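Local coordinates for protein trichothecene 3-O-acetyltransferase (Gibberella zeae, PDB 2RKV) that probably transfers an acetyl group from acetyl coenzyme A to the 3-hydroxyl of trichothecene mycotoxins, as a member of the BAHD acyltransferase superfamily, at residues A[287-292]-A[373-378]; A[315-320]-A[331-336]. All blocks are in the same frame, centred on the assembly; numbering follows the deposited sequence.

Contact 1 of 2, residues A[287-292]-A[373-378]; sequences TEFCRA and TSVMLS. With COA (coenzyme A), chain B.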
ATOM      1  N   THR A 287       0.830 -19.392 -12.788  1.00 15.43           N
ATOM      2  CA  THR A 287       0.331 -18.178 -12.147  1.00 14.47           C
ATOM      3  C   THR A 287       0.963 -18.037 -10.773  1.00 13.97           C
ATOM      4  O   THR A 287       1.036 -19.004 -10.003  1.00 13.36           O
ATOM      5  CB  THR A 287      -1.223 -18.115 -12.063  1.00 14.73           C
ATOM      6  OG1 THR A 287      -1.624 -16.909 -11.389  1.00 13.28           O
ATOM      7  CG2 THR A 287      -1.819 -19.312 -11.330  1.00 13.71           C
ATOM      8  N   GLU A 288       1.435 -16.826 -10.477  1.00 13.17           N
ATOM      9  CA  GLU A 288       2.031 -16.545  -9.177  1.00 12.62           C
ATOM     10  C   GLU A 288       1.246 -15.455  -8.457  1.00 11.98           C
ATOM     11  O   GLU A 288       0.990 -14.399  -9.026  1.00 11.97           O
ATOM     12  CB  GLU A 288       3.490 -16.124  -9.326  1.00 12.37           C
ATOM     13  CG  GLU A 288       4.227 -15.999  -7.987  1.00 14.24           C
ATOM     14  CD  GLU A 288       5.667 -15.576  -8.161  1.00 16.57           C
ATOM     15  OE1 GLU A 288       5.904 -14.539  -8.818  1.00 20.29           O
ATOM     16  OE2 GLU A 288       6.563 -16.265  -7.630  1.00 18.60           O
ATOM     17  N   PHE A 289       0.838 -15.742  -7.226  1.00 11.31           N
ATOM     18  CA  PHE A 289       0.242 -14.723  -6.349  1.00 10.77           C
ATOM     19  C   PHE A 289       1.368 -14.165  -5.482  1.00 10.50           C
ATOM     20  O   PHE A 289       2.085 -14.934  -4.824  1.00  9.79           O
ATOM     21  CB  PHE A 289      -0.835 -15.348  -5.454  1.00 10.74           C
ATOM     22  CG  PHE A 289      -1.754 -14.346  -4.793  1.00 10.94           C
ATOM     23  CD1 PHE A 289      -3.012 -14.093  -5.320  1.00 10.11           C
ATOM     24  CD2 PHE A 289      -1.370 -13.669  -3.624  1.00 12.28           C
ATOM     25  CE1 PHE A 289      -3.892 -13.186  -4.702  1.00 11.79           C
ATOM     26  CE2 PHE A 289      -2.244 -12.744  -3.007  1.00 11.79           C
ATOM     27  CZ  PHE A 289      -3.496 -12.506  -3.548  1.00 11.19           C
ATOM     28  N   CYS A 290       1.523 -12.836  -5.485  1.00 10.27           N
ATOM     29  CA  CYS A 290       2.515 -12.174  -4.644  1.00 10.91           C
ATOM     30  C   CYS A 290       1.731 -11.349  -3.632  1.00 10.45           C
ATOM     31  O   CYS A 290       1.007 -10.426  -4.023  1.00 10.54           O
ATOM     32  CB  CYS A 290       3.396 -11.240  -5.483  1.00 11.39           C
ATOM     33  SG  CYS A 290       4.227 -12.034  -6.905  1.00 13.74           S
ATOM     34  N   ARG A 291       1.860 -11.689  -2.352  1.00 10.26           N
ATOM     35  CA  ARG A 291       1.063 -11.037  -1.298  1.00 10.08           C
ATOM     36  C   ARG A 291       1.946 -10.221  -0.351  1.00 10.07           C
ATOM     37  O   ARG A 291       2.874 -10.760   0.235  1.00  9.83           O
ATOM     38  CB  ARG A 291       0.293 -12.090  -0.492  1.00  9.95           C
ATOM     39  CG  ARG A 291      -0.779 -11.520   0.417  1.00  9.60           C
ATOM     40  CD  ARG A 291      -1.239 -12.563   1.434  1.00  9.81           C
ATOM     41  NE  ARG A 291      -2.529 -12.248   2.049  1.00 10.17           N
ATOM     42  CZ  ARG A 291      -3.170 -13.079   2.872  1.00  9.59           C
ATOM     43  NH1 ARG A 291      -2.620 -14.256   3.160  1.00  8.56           N
ATOM     44  NH2 ARG A 291      -4.344 -12.742   3.397  1.00  9.80           N
ATOM     45  N   ALA A 292       1.655  -8.925  -0.211  1.00 10.69           N
ATOM     46  CA  ALA A 292       2.407  -8.083   0.728  1.00 10.48           C
ATOM     47  C   ALA A 292       2.083  -8.481   2.166  1.00 10.70           C
ATOM     48  O   ALA A 292       0.912  -8.679   2.525  1.00 11.22           O
ATOM     49  CB  ALA A 292       2.105  -6.607   0.505  1.00 10.67           C
ATOM     50  N   THR A 373      -0.339 -13.060 -15.926  1.00 16.67           N
ATOM     51  CA  THR A 373      -0.894 -14.187 -15.173  1.00 15.99           C
ATOM     52  C   THR A 373      -0.784 -14.073 -13.654  1.00 15.67           C
ATOM     53  O   THR A 373      -1.367 -14.888 -12.934  1.00 15.67           O
ATOM     54  CB  THR A 373      -0.201 -15.506 -15.564  1.00 16.17           C
ATOM     55  OG1 THR A 373       1.215 -15.356 -15.433  1.00 15.43           O
ATOM     56  CG2 THR A 373      -0.543 -15.894 -17.001  1.00 17.45           C
ATOM     57  N   SER A 374      -0.034 -13.081 -13.180  1.00 14.57           N
ATOM     58  CA  SER A 374       0.201 -12.905 -11.748  1.00 14.51           C
ATOM     59  C   SER A 374      -0.917 -12.126 -11.053  1.00 13.45           C
ATOM     60  O   SER A 374      -1.827 -11.590 -11.687  1.00 12.71           O
ATOM     61  CB  SER A 374       1.547 -12.207 -11.492  1.00 14.42           C
ATOM     62  OG  SER A 374       2.647 -13.014 -11.908  1.00 16.85           O
ATOM     63  N   VAL A 375      -0.840 -12.099  -9.725  1.00 13.12           N
ATOM     64  CA  VAL A 375      -1.591 -11.145  -8.916  1.00 13.79           C
ATOM     65  C   VAL A 375      -0.581 -10.562  -7.946  1.00 13.72           C
ATOM     66  O   VAL A 375       0.135 -11.307  -7.290  1.00 14.03           O
ATOM     67  CB  VAL A 375      -2.740 -11.813  -8.134  1.00 13.75           C
ATOM     68  CG1 VAL A 375      -3.333 -10.833  -7.104  1.00 14.42           C
ATOM     69  CG2 VAL A 375      -3.819 -12.325  -9.083  1.00 14.53           C
ATOM     70  N   MET A 376      -0.501  -9.235  -7.878  1.00 14.13           N
ATOM     71  CA  MET A 376       0.382  -8.578  -6.912  1.00 15.14           C
ATOM     72  C   MET A 376      -0.505  -7.738  -6.003  1.00 14.11           C
ATOM     73  O   MET A 376      -0.951  -6.665  -6.401  1.00 14.52           O
ATOM     74  CB  MET A 376       1.418  -7.700  -7.621  1.00 14.85           C
ATOM     75  CG  MET A 376       2.258  -8.443  -8.674  1.00 16.59           C
ATOM     76  SD  MET A 376       3.215  -7.358  -9.759  1.00 19.54           S
ATOM     77  CE  MET A 376       1.908  -6.531 -10.676  1.00 18.83           C
ATOM     78  N   LEU A 377      -0.775  -8.242  -4.802  1.00 13.59           N
ATOM     79  CA  LEU A 377      -1.767  -7.632  -3.914  1.00 13.21           C
ATOM     80  C   LEU A 377      -1.166  -7.123  -2.609  1.00 12.99           C
ATOM     81  O   LEU A 377      -0.388  -7.827  -1.960  1.00 12.77           O
ATOM     82  CB  LEU A 377      -2.898  -8.624  -3.597  1.00 13.48           C
ATOM     83  CG  LEU A 377      -3.812  -8.229  -2.423  1.00 14.15           C
ATOM     84  CD1 LEU A 377      -4.791  -7.137  -2.835  1.00 17.08           C
ATOM     85  CD2 LEU A 377      -4.546  -9.418  -1.845  1.00 15.44           C
ATOM     86  N   SER A 378      -1.544  -5.901  -2.231  1.00 12.60           N
ATOM     87  CA  SER A 378      -1.215  -5.379  -0.905  1.00 12.55           C
ATOM     88  C   SER A 378      -2.470  -4.975  -0.161  1.00 12.02           C
ATOM     89  O   SER A 378      -3.205  -4.087  -0.597  1.00 11.12           O
ATOM     90  CB  SER A 378      -0.251  -4.196  -0.978  1.00 12.85           C
ATOM     91  OG  SER A 378       0.064  -3.736   0.333  1.00 14.19           O
TER
HETATM   92  N1A COA B 452      -8.969 -19.785  15.166  1.00 15.07           N
HETATM   93  C2A COA B 452      -9.646 -19.216  14.107  1.00 15.99           C
HETATM   94  N3A COA B 452      -9.177 -18.055  13.524  1.00 14.28           N
HETATM   95  C4A COA B 452      -8.041 -17.484  14.004  1.00 15.70           C
HETATM   96  C5A COA B 452      -7.340 -18.050  15.071  1.00 15.89           C
HETATM   97  C6A COA B 452      -7.812 -19.218  15.665  1.00 16.68           C
HETATM   98  N6A COA B 452      -7.314 -19.617  16.839  1.00 17.10           N
HETATM   99  N7A COA B 452      -6.257 -17.272  15.327  1.00 17.87           N
HETATM  100  C8A COA B 452      -6.258 -16.237  14.453  1.00 16.54           C
HETATM  101  N9A COA B 452      -7.354 -16.358  13.631  1.00 15.74           N
HETATM  102  C1B COA B 452      -7.774 -15.432  12.571  1.00 17.37           C
HETATM  103  C2B COA B 452      -8.323 -14.166  13.196  1.00 17.81           C
HETATM  104  O2B COA B 452      -9.641 -14.342  13.628  1.00 17.47           O
HETATM  105  C3B COA B 452      -8.202 -13.206  12.037  1.00 19.53           C
HETATM  106  O3B COA B 452      -9.184 -13.506  11.092  1.00 19.85           O
HETATM  107  P3B COA B 452     -10.388 -12.506  10.811  1.00 19.53           P
HETATM  108  O7A COA B 452      -9.799 -11.167  10.418  1.00 20.36           O
HETATM  109  O8A COA B 452     -11.172 -12.421  12.095  1.00 22.79           O
HETATM  110  O9A COA B 452     -11.228 -13.096   9.713  1.00 18.47           O
HETATM  111  C4B COA B 452      -6.938 -13.657  11.359  1.00 19.61           C
HETATM  112  O4B COA B 452      -6.691 -14.996  11.767  1.00 19.26           O
HETATM  113  C5B COA B 452      -5.786 -12.749  11.712  1.00 21.81           C
HETATM  114  O5B COA B 452      -4.821 -13.186  10.811  1.00 23.93           O
HETATM  115  P1A COA B 452      -3.570 -12.274  10.445  0.60 24.21           P
HETATM  116  O1A COA B 452      -3.011 -11.605  11.699  0.60 21.19           O
HETATM  117  O2A COA B 452      -2.561 -13.115   9.699  0.60 24.72           O
HETATM  118  O3A COA B 452      -4.151 -11.042   9.610  1.00 19.92           O
HETATM  119  P2A COA B 452      -5.024 -11.092   8.278  1.00 15.58           P
HETATM  120  O4A COA B 452      -6.215 -10.183   8.475  1.00 13.93           O
HETATM  121  O5A COA B 452      -5.339 -12.487   7.817  1.00 17.35           O
HETATM  122  O6A COA B 452      -4.040 -10.435   7.211  1.00 16.27           O
HETATM  123  CBP COA B 452      -1.958 -10.084   6.122  1.00 16.43           C
HETATM  124  CCP COA B 452      -2.904 -11.123   6.721  1.00 14.97           C
HETATM  125  CDP COA B 452      -2.671  -9.346   4.986  1.00 15.63           C
HETATM  126  CEP COA B 452      -0.746 -10.793   5.524  1.00 16.86           C
HETATM  127  CAP COA B 452      -1.562  -9.125   7.255  1.00 17.55           C
HETATM  128  OAP COA B 452      -0.899  -9.814   8.297  1.00 19.31           O
HETATM  129  C9P COA B 452      -0.653  -8.040   6.780  1.00 19.51           C
HETATM  130  O9P COA B 452       0.729  -8.259   6.801  1.00 18.71           O
HETATM  131  N8P COA B 452      -1.247  -6.929   6.369  1.00 20.95           N
HETATM  132  C7P COA B 452      -0.519  -5.803   5.838  1.00 22.78           C
HETATM  133  C6P COA B 452      -0.095  -6.074   4.402  1.00 25.38           C
HETATM  134  C5P COA B 452       0.615  -4.838   3.935  1.00 27.88           C
HETATM  135  O5P COA B 452       1.505  -4.329   4.647  1.00 29.96           O
HETATM  136  N4P COA B 452       0.229  -4.351   2.763  1.00 26.50           N
HETATM  137  O   HOH W   1       2.332 -15.437 -12.845  1.00 18.47           O
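Residues 287-292 and the strand 375-378 run side by side as parallel neighbours, their short axes 4.8 Å apart and 13° from aligned, with Phe-289, Cys-290 and Arg-291 opposite Val-375, Met-376 and Leu-377. Four N-H...O bonds hold the pair in the alternating pattern of parallel strands: Val-375 N to Glu-288 O, Cys-290 N to Val-375 O, Leu-377 N to Cys-290 O and Ala-292 N to Leu-377 O. Where residues 373-374 have not yet entered the strand, side chains extend the join. Thr-287 OG1 donates to Thr-373 O at 2.6 Å, tilted 22° from the carbonyl plane, and a water accepts from Glu-288 N while bonding to Thr-373 OG1 and Ser-374 OG.

On one sheet face the Phe-289 ring leans across the gap, its CG anti to the backbone N (chi1 -164°). The CG1 branch of Val-375 meets Phe-289 CE1 at 3.4 Å, and Leu-377 CD2 reaches the ring edge, 3.7 Å from Phe-289 CZ. On the other face Cys-290 CB and Met-376 CG pack more loosely. At the C-terminal end Ala-292 CB rests 3.5 Å from Ser-378 OG, both residues lining the pockets for coenzyme A and T-2 toxin. Arg-291, extended along its chain, turns one guanidinium face to the pantetheine methyl carbon CEP, which lies over its rim, while salt bridges to Asp-262 and Asp-263 hold its NH2.

The two strands are interior members of a mixed sheet, flanked by strands 310-318 and 411-414. Helix 261-277 covers the face bearing Phe-289, Val-375 and Leu-377, with Trp-270 meeting the phenylalanine ring.

Contact 2 of 2, residues A[315-320]-A[331-336]; sequences HNSTIG and ASRLRS. With COA (coenzyme A), chain B.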
ATOM      1  N   HIS A 315       3.175 -17.611  -4.161  1.00 11.27           N
ATOM      2  CA  HIS A 315       2.333 -18.798  -4.302  1.00 12.10           C
ATOM      3  C   HIS A 315       2.230 -19.126  -5.779  1.00 12.51           C
ATOM      4  O   HIS A 315       1.673 -18.356  -6.555  1.00 12.03           O
ATOM      5  CB  HIS A 315       0.960 -18.539  -3.676  1.00 12.03           C
ATOM      6  CG  HIS A 315       1.039 -17.986  -2.286  1.00 12.12           C
ATOM      7  ND1 HIS A 315       1.226 -16.643  -2.026  1.00 14.19           N
ATOM      8  CD2 HIS A 315       1.001 -18.601  -1.082  1.00 11.75           C
ATOM      9  CE1 HIS A 315       1.275 -16.456  -0.717  1.00 11.64           C
ATOM     10  NE2 HIS A 315       1.150 -17.627  -0.121  1.00 14.99           N
ATOM     11  N   ASN A 316       2.807 -20.262  -6.161  1.00 13.38           N
ATOM     12  CA  ASN A 316       2.895 -20.646  -7.565  1.00 14.22           C
ATOM     13  C   ASN A 316       2.017 -21.846  -7.877  1.00 14.62           C
ATOM     14  O   ASN A 316       2.025 -22.846  -7.153  1.00 14.99           O
ATOM     15  CB  ASN A 316       4.349 -20.909  -7.951  1.00 14.62           C
ATOM     16  CG  ASN A 316       5.173 -19.640  -7.964  1.00 14.88           C
ATOM     17  OD1 ASN A 316       5.194 -18.921  -8.955  1.00 16.98           O
ATOM     18  ND2 ASN A 316       5.832 -19.347  -6.850  1.00 16.00           N
ATOM     19  N   SER A 317       1.249 -21.725  -8.952  1.00 14.68           N
ATOM     20  CA  SER A 317       0.337 -22.782  -9.389  1.00 14.98           C
ATOM     21  C   SER A 317       0.104 -22.603 -10.887  1.00 15.07           C
ATOM     22  O   SER A 317       0.961 -22.044 -11.585  1.00 15.28           O
ATOM     23  CB  SER A 317      -0.976 -22.713  -8.591  1.00 14.99           C
ATOM     24  OG  SER A 317      -1.836 -23.823  -8.857  1.00 15.18           O
ATOM     25  N   THR A 318      -1.027 -23.103 -11.387  1.00 15.76           N
ATOM     26  CA  THR A 318      -1.431 -22.845 -12.768  1.00 16.03           C
ATOM     27  C   THR A 318      -2.815 -22.222 -12.798  1.00 16.01           C
ATOM     28  O   THR A 318      -3.625 -22.426 -11.889  1.00 16.03           O
ATOM     29  CB  THR A 318      -1.424 -24.127 -13.652  1.00 16.12           C
ATOM     30  OG1 THR A 318      -2.386 -25.066 -13.153  1.00 17.57           O
ATOM     31  CG2 THR A 318      -0.026 -24.771 -13.697  1.00 16.79           C
ATOM     32  N   ILE A 319      -3.080 -21.459 -13.851  1.00 15.97           N
ATOM     33  CA  ILE A 319      -4.372 -20.805 -14.048  1.00 16.41           C
ATOM     34  C   ILE A 319      -5.550 -21.781 -13.884  1.00 16.01           C
ATOM     35  O   ILE A 319      -6.502 -21.492 -13.173  1.00 15.45           O
ATOM     36  CB  ILE A 319      -4.387 -20.085 -15.421  1.00 16.96           C
ATOM     37  CG1 ILE A 319      -3.368 -18.933 -15.402  1.00 17.29           C
ATOM     38  CG2 ILE A 319      -5.784 -19.616 -15.799  1.00 17.89           C
ATOM     39  CD1 ILE A 319      -3.823 -17.703 -14.632  1.00 18.81           C
ATOM     40  N   GLY A 320      -5.464 -22.944 -14.526  1.00 16.32           N
ATOM     41  CA  GLY A 320      -6.533 -23.944 -14.434  1.00 16.21           C
ATOM     42  C   GLY A 320      -6.735 -24.500 -13.037  1.00 16.10           C
ATOM     43  O   GLY A 320      -7.878 -24.646 -12.583  1.00 17.12           O
ATOM     44  N   ALA A 331      -7.300 -20.486  -0.425  1.00 11.42           N
ATOM     45  CA  ALA A 331      -7.032 -19.717   0.796  1.00 10.94           C
ATOM     46  C   ALA A 331      -5.962 -20.404   1.643  1.00 10.69           C
ATOM     47  O   ALA A 331      -5.112 -19.742   2.247  1.00 10.52           O
ATOM     48  CB  ALA A 331      -8.309 -19.506   1.602  1.00 10.97           C
ATOM     49  N   SER A 332      -5.992 -21.739   1.660  1.00 10.59           N
ATOM     50  CA  SER A 332      -4.974 -22.529   2.344  1.00 10.78           C
ATOM     51  C   SER A 332      -3.559 -22.263   1.814  1.00 10.76           C
ATOM     52  O   SER A 332      -2.607 -22.197   2.600  1.00 10.51           O
ATOM     53  CB  SER A 332      -5.315 -24.023   2.276  1.00 11.31           C
ATOM     54  OG  SER A 332      -6.477 -24.295   3.045  1.00 11.62           O
ATOM     55  N   ARG A 333      -3.420 -22.106   0.493  1.00 10.83           N
ATOM     56  CA  ARG A 333      -2.123 -21.744  -0.103  1.00 11.61           C
ATOM     57  C   ARG A 333      -1.587 -20.473   0.539  1.00 11.35           C
ATOM     58  O   ARG A 333      -0.412 -20.388   0.879  1.00 12.08           O
ATOM     59  CB  ARG A 333      -2.233 -21.502  -1.606  1.00 11.54           C
ATOM     60  CG  ARG A 333      -2.629 -22.721  -2.423  1.00 11.64           C
ATOM     61  CD  ARG A 333      -2.904 -22.336  -3.863  1.00 13.36           C
ATOM     62  NE  ARG A 333      -3.395 -23.483  -4.637  1.00 13.75           N
ATOM     63  CZ  ARG A 333      -2.610 -24.364  -5.263  1.00 15.86           C
ATOM     64  NH1 ARG A 333      -1.289 -24.259  -5.218  1.00 13.98           N
ATOM     65  NH2 ARG A 333      -3.161 -25.365  -5.937  1.00 16.25           N
ATOM     66  N   LEU A 334      -2.458 -19.477   0.672  1.00 11.68           N
ATOM     67  CA  LEU A 334      -2.036 -18.182   1.200  1.00 11.45           C
ATOM     68  C   LEU A 334      -1.641 -18.278   2.671  1.00 11.33           C
ATOM     69  O   LEU A 334      -0.554 -17.854   3.057  1.00 11.43           O
ATOM     70  CB  LEU A 334      -3.113 -17.120   0.973  1.00 11.41           C
ATOM     71  CG  LEU A 334      -3.541 -16.935  -0.491  1.00 12.41           C
ATOM     72  CD1 LEU A 334      -4.594 -15.843  -0.615  1.00 13.00           C
ATOM     73  CD2 LEU A 334      -2.354 -16.654  -1.416  1.00 13.86           C
ATOM     74  N   ARG A 335      -2.522 -18.855   3.480  1.00 11.28           N
ATOM     75  CA  ARG A 335      -2.287 -18.968   4.922  1.00 11.47           C
ATOM     76  C   ARG A 335      -1.032 -19.796   5.255  1.00 11.87           C
ATOM     77  O   ARG A 335      -0.350 -19.511   6.237  1.00 12.11           O
ATOM     78  CB  ARG A 335      -3.553 -19.512   5.616  1.00 11.45           C
ATOM     79  CG  ARG A 335      -3.475 -19.765   7.119  1.00 11.11           C
ATOM     80  CD  ARG A 335      -3.082 -18.547   7.943  1.00 10.55           C
ATOM     81  NE  ARG A 335      -3.786 -17.322   7.565  1.00 10.80           N
ATOM     82  CZ  ARG A 335      -3.722 -16.189   8.265  1.00 12.10           C
ATOM     83  NH1 ARG A 335      -4.364 -15.104   7.847  1.00 12.53           N
ATOM     84  NH2 ARG A 335      -3.005 -16.144   9.380  1.00 12.52           N
ATOM     85  N   SER A 336      -0.706 -20.772   4.404  1.00 12.34           N
ATOM     86  CA  SER A 336       0.431 -21.683   4.650  1.00 13.24           C
ATOM     87  C   SER A 336       1.800 -20.982   4.706  1.00 13.57           C
ATOM     88  O   SER A 336       2.765 -21.549   5.217  1.00 14.08           O
ATOM     89  CB  SER A 336       0.459 -22.809   3.612  1.00 13.63           C
ATOM     90  OG  SER A 336       0.927 -22.346   2.356  1.00 15.66           O
TER
HETATM   91  N1A COA B 452      -8.969 -19.785  15.166  1.00 15.07           N
HETATM   92  C2A COA B 452      -9.646 -19.216  14.107  1.00 15.99           C
HETATM   93  N3A COA B 452      -9.177 -18.055  13.524  1.00 14.28           N
HETATM   94  C4A COA B 452      -8.041 -17.484  14.004  1.00 15.70           C
HETATM   95  C5A COA B 452      -7.340 -18.050  15.071  1.00 15.89           C
HETATM   96  C6A COA B 452      -7.812 -19.218  15.665  1.00 16.68           C
HETATM   97  N6A COA B 452      -7.314 -19.617  16.839  1.00 17.10           N
HETATM   98  N7A COA B 452      -6.257 -17.272  15.327  1.00 17.87           N
HETATM   99  C8A COA B 452      -6.258 -16.237  14.453  1.00 16.54           C
HETATM  100  N9A COA B 452      -7.354 -16.358  13.631  1.00 15.74           N
HETATM  101  C1B COA B 452      -7.774 -15.432  12.571  1.00 17.37           C
HETATM  102  C2B COA B 452      -8.323 -14.166  13.196  1.00 17.81           C
HETATM  103  O2B COA B 452      -9.641 -14.342  13.628  1.00 17.47           O
HETATM  104  C3B COA B 452      -8.202 -13.206  12.037  1.00 19.53           C
HETATM  105  O3B COA B 452      -9.184 -13.506  11.092  1.00 19.85           O
HETATM  106  P3B COA B 452     -10.388 -12.506  10.811  1.00 19.53           P
HETATM  107  O7A COA B 452      -9.799 -11.167  10.418  1.00 20.36           O
HETATM  108  O8A COA B 452     -11.172 -12.421  12.095  1.00 22.79           O
HETATM  109  O9A COA B 452     -11.228 -13.096   9.713  1.00 18.47           O
HETATM  110  C4B COA B 452      -6.938 -13.657  11.359  1.00 19.61           C
HETATM  111  O4B COA B 452      -6.691 -14.996  11.767  1.00 19.26           O
HETATM  112  C5B COA B 452      -5.786 -12.749  11.712  1.00 21.81           C
HETATM  113  O5B COA B 452      -4.821 -13.186  10.811  1.00 23.93           O
HETATM  114  P1A COA B 452      -3.570 -12.274  10.445  0.60 24.21           P
HETATM  115  O1A COA B 452      -3.011 -11.605  11.699  0.60 21.19           O
HETATM  116  O2A COA B 452      -2.561 -13.115   9.699  0.60 24.72           O
HETATM  117  O3A COA B 452      -4.151 -11.042   9.610  1.00 19.92           O
HETATM  118  P2A COA B 452      -5.024 -11.092   8.278  1.00 15.58           P
HETATM  119  O4A COA B 452      -6.215 -10.183   8.475  1.00 13.93           O
HETATM  120  O5A COA B 452      -5.339 -12.487   7.817  1.00 17.35           O
HETATM  121  O6A COA B 452      -4.040 -10.435   7.211  1.00 16.27           O
HETATM  122  CBP COA B 452      -1.958 -10.084   6.122  1.00 16.43           C
HETATM  123  CCP COA B 452      -2.904 -11.123   6.721  1.00 14.97           C
HETATM  124  CDP COA B 452      -2.671  -9.346   4.986  1.00 15.63           C
HETATM  125  CEP COA B 452      -0.746 -10.793   5.524  1.00 16.86           C
HETATM  126  CAP COA B 452      -1.562  -9.125   7.255  1.00 17.55           C
HETATM  127  OAP COA B 452      -0.899  -9.814   8.297  1.00 19.31           O
HETATM  128  C9P COA B 452      -0.653  -8.040   6.780  1.00 19.51           C
HETATM  129  O9P COA B 452       0.729  -8.259   6.801  1.00 18.71           O
HETATM  130  N8P COA B 452      -1.247  -6.929   6.369  1.00 20.95           N
HETATM  131  C7P COA B 452      -0.519  -5.803   5.838  1.00 22.78           C
HETATM  132  C6P COA B 452      -0.095  -6.074   4.402  1.00 25.38           C
HETATM  133  C5P COA B 452       0.615  -4.838   3.935  1.00 27.88           C
HETATM  134  O5P COA B 452       1.505  -4.329   4.647  1.00 29.96           O
HETATM  135  N4P COA B 452       0.229  -4.351   2.763  1.00 26.50           N
HETATM  136  O   HOH W   2       0.514 -22.095  -4.428  1.00 18.72           O
HETATM  137  O   HOH W   3      -0.535 -26.010  -7.828  1.00 30.81           O
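Arg-333 O receives the hydroxyl of Ser-336 at 2.8 Å from OG, a donor standing 38° above the carbonyl plane, and the His-315 ring edge also comes up to this oxygen, with His-315 CD2 at 3.0 Å from Arg-333 O. The bond from Ser-336 is local to residues 333-336; the approach of the imidazole brings strand 315-318 against the same backbone.

One face of the same imidazole is taken by Leu-334, whose CD2 methyl sits 3.6 Å from the His-315 ring centroid and only 7° off the normal, a well-centred CH-pi contact. The two side chains cross at about a right angle. His-315 ND1 makes a weak hydrogen bond to Phe-289 O, which helps fix the rotation of the ring.

Farther along the strand, Arg-333 stretches out from CG to NE and brings its guanidinium over Ser-317, whose OG lies 3.3 Å above the plane. Water joins the two segments here: one molecule accepts from Arg-333 NH1 and donates to Asn-316 O, and another links Arg-333 NH1 to Ser-317 OG. A salt bridge from NE to Glu-325 anchors the arginine. Arg-335 turns the other way, its chain bent at chi2 and chi3, and binds the coenzyme A diphosphate; its NH2 donates to COA O2A at 3.1 Å, and its NE pairs with Asp-263.

The contact thus joins the outermost strand 310-318 to helix 327-335, reached through the short helix 319-324, with helix 261-277 touching both His-315 and Leu-334.

In the fold
The two contacts, with centres about 10 Å apart, illustrate how a sheet and a helix packed on its edge strand can serve different parts of one cofactor site. Strands 286-294 and 310-318 are antiparallel neighbours in it, stitched by probable hydrogen bonds from Phe-289 N to His-315 O and from Thr-287 N to Ser-317 O. Along the chain, contact 2 is nested within the loop closed by contact 1: strand 286-294 comes first, then 310-318 and helix 327-335, before 375-379 returns alongside the first strand. Both touch coenzyme A. Contact 1 reaches the pantetheine arm and the toxin pocket from inside the sheet, whereas the helix of contact 2, nearer the periphery, carries an arginine to the diphosphate.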